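Local coordinates for galactose-binding-like protein (Bacteroides thetaiotaomicron, PDB 7M1B), which probably binds galactose or related sugars as a SusE-like protein of a gut bacterium, with a possible degradative role in this family, at residues N120-G125 with T167-S172; F213-D218 with W257-M262. All coordinates share one frame; numbering follows the deposited sequence.

In the fold
The two contacts follow one another along the chain, contact 1 closing before contact 2 opens, and they lie on opposite sides of the chain's centre. Their centres are about 32 Å apart, and their nearest atoms, about 11 Å apart, do not touch. Contact 1 belongs to the three-stranded antiparallel sheet of strands 118-122, 125-131 and 163-168. In contact 2 a loop, residues 213-218, packs on strand 256-274 of the larger sheet, in a region consistent with the galactose-binding-domain-like fold. Strand 256-274 nevertheless connects the two regions: residues 257-262 form part of contact 2, while Gln267 and Ser269 further along touch Phe123 of contact 1. The same strand thus takes part in contact 2 and touches the turn of contact 1.

Contact 1: residues N120-G125 with T167-S172; sequences NPTFGG and TLRGFS
Gly124 and Arg169 carry this contact, in which the type II turn of a two-residue beta hairpin, Thr122 to Gly125, meets the chain leaving strand 163-168 of the same antiparallel sheet. The carbonyl of Gly124 points into residues 169-171. Its O accepts a hydrogen bond from Phe171 N (2.7 Å), the donor tilted from the carbonyl plane, and lies 3.2 Å from Arg169 CA in a CA-H...O contact. Beside it, Gly125 CA comes within 3.0 Å of Leu168 O, where any side chain would collide with that carbonyl. Arg169 reaches back to the hairpin and meets the carbonyl of Phe123. With CG anti to its carbonyl carbon (chi1 -66°) and the chain extended from CG to NE, NH1 donates to Phe123 O at 2.9 Å. That bond uses a lone pair of the oxygen, in the carbonyl plane, and runs close to the guanidinium plane, which orients that edge of the group toward the turn. Thr122 crosses the arginine at about a right angle, its CG2 3.8 Å from Arg169 NH1. The Phe171 ring presents its edge to the same glycine carbonyl that its own N bonds, with CD2 3.6 Å from Gly124 O.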
loop_
_atom_site.group_PDB
_atom_site.type_symbol
_atom_site.label_atom_id
_atom_site.label_comp_id
_atom_site.label_asym_id
_atom_site.label_seq_id
_atom_site.Cartn_x
_atom_site.Cartn_y
_atom_site.Cartn_z
ATOM N N ASN A 120 4.034 8.642 16.127
ATOM C CA ASN A 120 5.156 8.168 15.317
ATOM C C ASN A 120 5.242 8.983 14.037
ATOM O O ASN A 120 4.233 9.480 13.519
ATOM C CB ASN A 120 4.947 6.723 14.849
ATOM C CG ASN A 120 4.607 5.771 15.972
ATOM O OD1 ASN A 120 3.680 4.971 15.839
ATOM N ND2 ASN A 120 5.410 5.784 17.014
ATOM N N PRO A 121 6.439 9.094 13.413
ATOM C CA PRO A 121 6.507 9.744 12.110
ATOM C C PRO A 121 5.732 8.933 11.071
ATOM O O PRO A 121 5.663 7.697 11.135
ATOM C CB PRO A 121 8.000 9.690 11.758
ATOM C CG PRO A 121 8.733 9.306 13.008
ATOM C CD PRO A 121 7.731 8.628 13.938
ATOM N N THR A 122 5.143 9.685 10.118
ATOM C CA THR A 122 4.625 9.087 8.883
ATOM C C THR A 122 5.002 10.010 7.713
ATOM O O THR A 122 5.632 11.071 7.897
ATOM C CB THR A 122 3.093 8.836 8.937
ATOM O OG1 THR A 122 2.693 8.019 7.816
ATOM C CG2 THR A 122 2.280 10.119 8.935
ATOM N N PHE A 123 4.639 9.613 6.484
ATOM C CA PHE A 123 5.012 10.385 5.301
ATOM C C PHE A 123 4.367 11.760 5.359
ATOM O O PHE A 123 3.136 11.851 5.386
ATOM C CB PHE A 123 4.684 9.601 4.021
ATOM C CG PHE A 123 5.526 8.352 4.067
ATOM C CD1 PHE A 123 6.857 8.437 3.595
ATOM C CD2 PHE A 123 5.064 7.104 4.482
ATOM C CE1 PHE A 123 7.697 7.352 3.726
ATOM C CE2 PHE A 123 5.910 6.004 4.609
ATOM C CZ PHE A 123 7.225 6.125 4.156
ATOM N N GLY A 124 5.216 12.794 5.505
ATOM C CA GLY A 124 4.816 14.202 5.505
ATOM C C GLY A 124 4.086 14.590 6.803
ATOM O O GLY A 124 3.462 15.647 6.901
ATOM N N GLY A 125 4.244 13.807 7.869
ATOM C CA GLY A 125 3.616 14.205 9.134
ATOM C C GLY A 125 3.773 13.168 10.227
ATOM O O GLY A 125 4.824 12.548 10.407
ATOM N N THR A 167 -3.878 10.788 11.179
ATOM C CA THR A 167 -2.618 11.375 10.737
ATOM C C THR A 167 -2.807 12.868 10.520
ATOM O O THR A 167 -3.907 13.345 10.200
ATOM C CB THR A 167 -2.062 10.752 9.454
ATOM O OG1 THR A 167 -2.875 11.174 8.356
ATOM C CG2 THR A 167 -2.031 9.247 9.536
ATOM N N LEU A 168 -1.706 13.590 10.678
ATOM C CA LEU A 168 -1.610 14.948 10.172
ATOM C C LEU A 168 -0.486 14.937 9.152
ATOM O O LEU A 168 0.602 14.457 9.467
ATOM C CB LEU A 168 -1.081 15.864 11.267
ATOM C CG LEU A 168 -2.067 16.459 12.241
ATOM C CD1 LEU A 168 -2.215 15.524 13.436
ATOM C CD2 LEU A 168 -1.515 17.810 12.672
ATOM N N ARG A 169 -0.702 15.602 8.014
ATOM C CA ARG A 169 0.302 15.632 6.962
ATOM C C ARG A 169 0.548 17.093 6.594
ATOM O O ARG A 169 0.024 18.000 7.249
ATOM C CB ARG A 169 -0.142 14.746 5.782
ATOM C CG ARG A 169 -0.206 13.263 6.138
ATOM C CD ARG A 169 0.006 12.428 4.905
ATOM N NE ARG A 169 -0.740 11.198 5.114
ATOM C CZ ARG A 169 -0.224 10.024 5.379
ATOM N NH1 ARG A 169 1.085 9.833 5.365
ATOM N NH2 ARG A 169 -1.061 9.006 5.507
ATOM N N GLY A 170 1.392 17.317 5.582
ATOM C CA GLY A 170 1.735 18.659 5.135
ATOM C C GLY A 170 3.052 19.169 5.716
ATOM O O GLY A 170 3.320 20.362 5.621
ATOM N N PHE A 171 3.884 18.289 6.285
ATOM C CA PHE A 171 5.076 18.745 6.965
ATOM C C PHE A 171 6.343 18.285 6.233
ATOM O O PHE A 171 6.457 17.181 5.716
ATOM C CB PHE A 171 5.158 18.194 8.385
ATOM C CG PHE A 171 4.100 18.785 9.271
ATOM C CD1 PHE A 171 4.332 19.999 9.911
ATOM C CD2 PHE A 171 2.842 18.209 9.343
ATOM C CE1 PHE A 171 3.357 20.594 10.690
ATOM C CE2 PHE A 171 1.860 18.792 10.138
ATOM C CZ PHE A 171 2.116 19.990 10.788
ATOM N N SER A 172 7.340 19.133 6.292
ATOM C CA SER A 172 8.642 18.832 5.746
ATOM C C SER A 172 9.369 17.734 6.553
ATOM O O SER A 172 9.163 17.614 7.755
ATOM C CB SER A 172 9.409 20.157 5.686
ATOM O OG SER A 172 9.602 20.706 6.979
#

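Contact 2: residues F213-D218 with W257-M262; sequences FYLAND and WFTFDM
Trp257 and Asn217 meet at the edge of the indole, where a loop that makes a type I turn from Leu215 to Asp218 packs on strand 256-274 of a sheet consistent with a galactose-binding-like beta sandwich. Trp257 NE1 donates to Asn217 OD1 at 2.9 Å in a nearly straight bond (169°). The oxygen lies in the ring plane; the amide and ring planes stand 78° apart, and the N-H comes from above the carbonyl plane. The Asp218 carboxylate is also almost perpendicular to the indole, and its OD1 sits at the ring edge, 3.2 Å from Trp257 CD1. The other oxygen is gripped from both faces of its plane: Leu215 N donates to Asp218 OD2 within the loop, while Thr259 OG1 donates to it across the contact at 2.8 Å. A water bridges Asp218 OD2 and Thr259 N, and Arg356 joins this polar group through a salt bridge with Asp218 OD1 and a hydrogen bond with Thr259 OG1. With an alanine in place of Asp218, Leu215 N and Thr259 OG1 would probably lose their shared acceptor, and Arg356 its carboxylate mate. At the other end, Phe213 N donates a hydrogen bond to Thr259 O (3.1 Å). The Phe213 ring, its CG anti to the backbone N (chi1 -154°), sets CD1 3.8 Å from Asp261 CB, while the Asp261 carboxylate engages Gly263 N and Arg353. A second water joins Asn217 O to Trp257 N and rests over the centre of one face of the Trp257 ring.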
loop_
_atom_site.group_PDB
_atom_site.type_symbol
_atom_site.label_atom_id
_atom_site.label_comp_id
_atom_site.label_asym_id
_atom_site.label_seq_id
_atom_site.Cartn_x
_atom_site.Cartn_y
_atom_site.Cartn_z
ATOM N N PHE A 213 9.392 -14.851 -4.159
ATOM C CA PHE A 213 9.371 -15.608 -2.905
ATOM C C PHE A 213 8.177 -16.561 -2.959
ATOM O O PHE A 213 7.116 -16.330 -2.325
ATOM C CB PHE A 213 9.327 -14.660 -1.691
ATOM C CG PHE A 213 9.901 -15.263 -0.434
ATOM C CD1 PHE A 213 11.275 -15.236 -0.180
ATOM C CD2 PHE A 213 9.093 -15.978 0.453
ATOM C CE1 PHE A 213 11.793 -15.834 0.963
ATOM C CE2 PHE A 213 9.647 -16.629 1.547
ATOM C CZ PHE A 213 10.985 -16.519 1.838
ATOM N N TYR A 214 8.356 -17.640 -3.707
ATOM C CA TYR A 214 7.242 -18.516 -4.132
ATOM C C TYR A 214 6.804 -19.420 -2.961
ATOM O O TYR A 214 7.603 -20.126 -2.369
ATOM C CB TYR A 214 7.682 -19.370 -5.316
ATOM C CG TYR A 214 6.622 -20.334 -5.805
ATOM C CD1 TYR A 214 5.397 -19.894 -6.309
ATOM C CD2 TYR A 214 6.944 -21.678 -5.862
ATOM C CE1 TYR A 214 4.475 -20.822 -6.798
ATOM C CE2 TYR A 214 6.069 -22.590 -6.420
ATOM C CZ TYR A 214 4.797 -22.170 -6.790
ATOM O OH TYR A 214 3.924 -23.098 -7.338
ATOM N N LEU A 215 5.533 -19.259 -2.535
ATOM C CA LEU A 215 4.897 -20.075 -1.519
ATOM C C LEU A 215 3.927 -21.081 -2.176
ATOM O O LEU A 215 3.496 -20.887 -3.306
ATOM C CB LEU A 215 4.208 -19.160 -0.509
ATOM C CG LEU A 215 5.165 -18.101 0.085
ATOM C CD1 LEU A 215 4.370 -17.267 1.064
ATOM C CD2 LEU A 215 6.331 -18.790 0.807
ATOM N N ALA A 216 3.590 -22.154 -1.417
ATOM C CA ALA A 216 2.989 -23.309 -2.090
ATOM C C ALA A 216 1.618 -23.077 -2.751
ATOM O O ALA A 216 1.219 -23.845 -3.651
ATOM C CB ALA A 216 2.978 -24.502 -1.151
ATOM N N ASN A 217 0.842 -22.135 -2.223
ATOM C CA ASN A 217 -0.457 -21.849 -2.797
ATOM C C ASN A 217 -0.475 -20.536 -3.611
ATOM O O ASN A 217 -1.580 -20.048 -3.980
ATOM C CB ASN A 217 -1.472 -21.737 -1.663
ATOM C CG ASN A 217 -1.185 -20.626 -0.670
ATOM O OD1 ASN A 217 -0.351 -19.761 -0.889
ATOM N ND2 ASN A 217 -1.961 -20.534 0.403
ATOM N N ASP A 218 0.701 -20.157 -4.147
ATOM C CA ASP A 218 0.747 -18.955 -4.969
ATOM C C ASP A 218 0.587 -19.350 -6.444
ATOM O O ASP A 218 0.801 -20.513 -6.848
ATOM C CB ASP A 218 2.166 -18.370 -4.945
ATOM C CG ASP A 218 2.551 -17.666 -3.670
ATOM O OD1 ASP A 218 1.692 -17.513 -2.747
ATOM O OD2 ASP A 218 3.681 -17.264 -3.543
ATOM N N TRP A 257 -3.070 -15.146 -5.758
ATOM C CA TRP A 257 -2.074 -14.225 -5.203
ATOM C C TRP A 257 -0.666 -14.693 -5.648
ATOM O O TRP A 257 -0.398 -15.903 -5.846
ATOM C CB TRP A 257 -2.177 -14.159 -3.649
ATOM C CG TRP A 257 -2.260 -15.511 -2.990
ATOM C CD1 TRP A 257 -1.240 -16.337 -2.606
ATOM C CD2 TRP A 257 -3.475 -16.150 -2.587
ATOM N NE1 TRP A 257 -1.722 -17.506 -2.048
ATOM C CE2 TRP A 257 -3.107 -17.388 -1.984
ATOM C CE3 TRP A 257 -4.842 -15.796 -2.701
ATOM C CZ2 TRP A 257 -4.068 -18.300 -1.507
ATOM C CZ3 TRP A 257 -5.784 -16.703 -2.211
ATOM C CH2 TRP A 257 -5.401 -17.923 -1.596
ATOM N N PHE A 258 0.267 -13.747 -5.622
ATOM C CA PHE A 258 1.681 -14.044 -5.742
ATOM C C PHE A 258 2.438 -13.285 -4.652
ATOM O O PHE A 258 1.894 -12.375 -4.029
ATOM C CB PHE A 258 2.284 -13.776 -7.134
ATOM C CG PHE A 258 2.165 -12.338 -7.609
ATOM C CD1 PHE A 258 2.882 -11.334 -7.019
ATOM C CD2 PHE A 258 1.311 -11.983 -8.642
ATOM C CE1 PHE A 258 2.774 -10.015 -7.454
ATOM C CE2 PHE A 258 1.210 -10.680 -9.098
ATOM C CZ PHE A 258 1.922 -9.678 -8.485
ATOM N N THR A 259 3.672 -13.756 -4.394
ATOM C CA THR A 259 4.467 -13.349 -3.239
ATOM C C THR A 259 5.867 -12.979 -3.675
ATOM O O THR A 259 6.509 -13.727 -4.433
ATOM C CB THR A 259 4.607 -14.458 -2.155
ATOM O OG1 THR A 259 3.303 -15.021 -1.931
ATOM C CG2 THR A 259 5.219 -13.937 -0.881
ATOM N N PHE A 260 6.356 -11.822 -3.165
ATOM C CA PHE A 260 7.762 -11.538 -3.446
ATOM C C PHE A 260 8.429 -10.943 -2.192
ATOM O O PHE A 260 7.752 -10.626 -1.205
ATOM C CB PHE A 260 7.944 -10.562 -4.626
ATOM C CG PHE A 260 7.222 -9.248 -4.567
ATOM C CD1 PHE A 260 7.858 -8.174 -3.967
ATOM C CD2 PHE A 260 5.922 -9.104 -5.053
ATOM C CE1 PHE A 260 7.228 -6.919 -3.994
ATOM C CE2 PHE A 260 5.294 -7.863 -5.042
ATOM C CZ PHE A 260 5.948 -6.756 -4.515
ATOM N N ASP A 261 9.749 -10.919 -2.212
ATOM C CA ASP A 261 10.553 -10.404 -1.096
ATOM C C ASP A 261 11.107 -9.061 -1.573
ATOM O O ASP A 261 11.919 -9.015 -2.530
ATOM C CB ASP A 261 11.631 -11.460 -0.767
ATOM C CG ASP A 261 12.578 -11.108 0.360
ATOM O OD1 ASP A 261 12.365 -10.043 0.939
ATOM O OD2 ASP A 261 13.595 -11.862 0.560
ATOM N N MET A 262 10.922 -8.017 -0.818
ATOM C CA MET A 262 11.526 -6.710 -1.114
ATOM C C MET A 262 13.050 -6.701 -0.836
ATOM O O MET A 262 13.760 -5.846 -1.343
ATOM C CB MET A 262 10.877 -5.587 -0.319
ATOM C CG MET A 262 9.343 -5.418 -0.714
ATOM S SD MET A 262 8.784 -3.766 -0.178
ATOM C CE MET A 262 8.890 -4.006 1.593
HETATM O O HOH W 1 -3.055 -18.104 -5.535
HETATM O O HOH W 2 5.110 -16.027 -5.551
#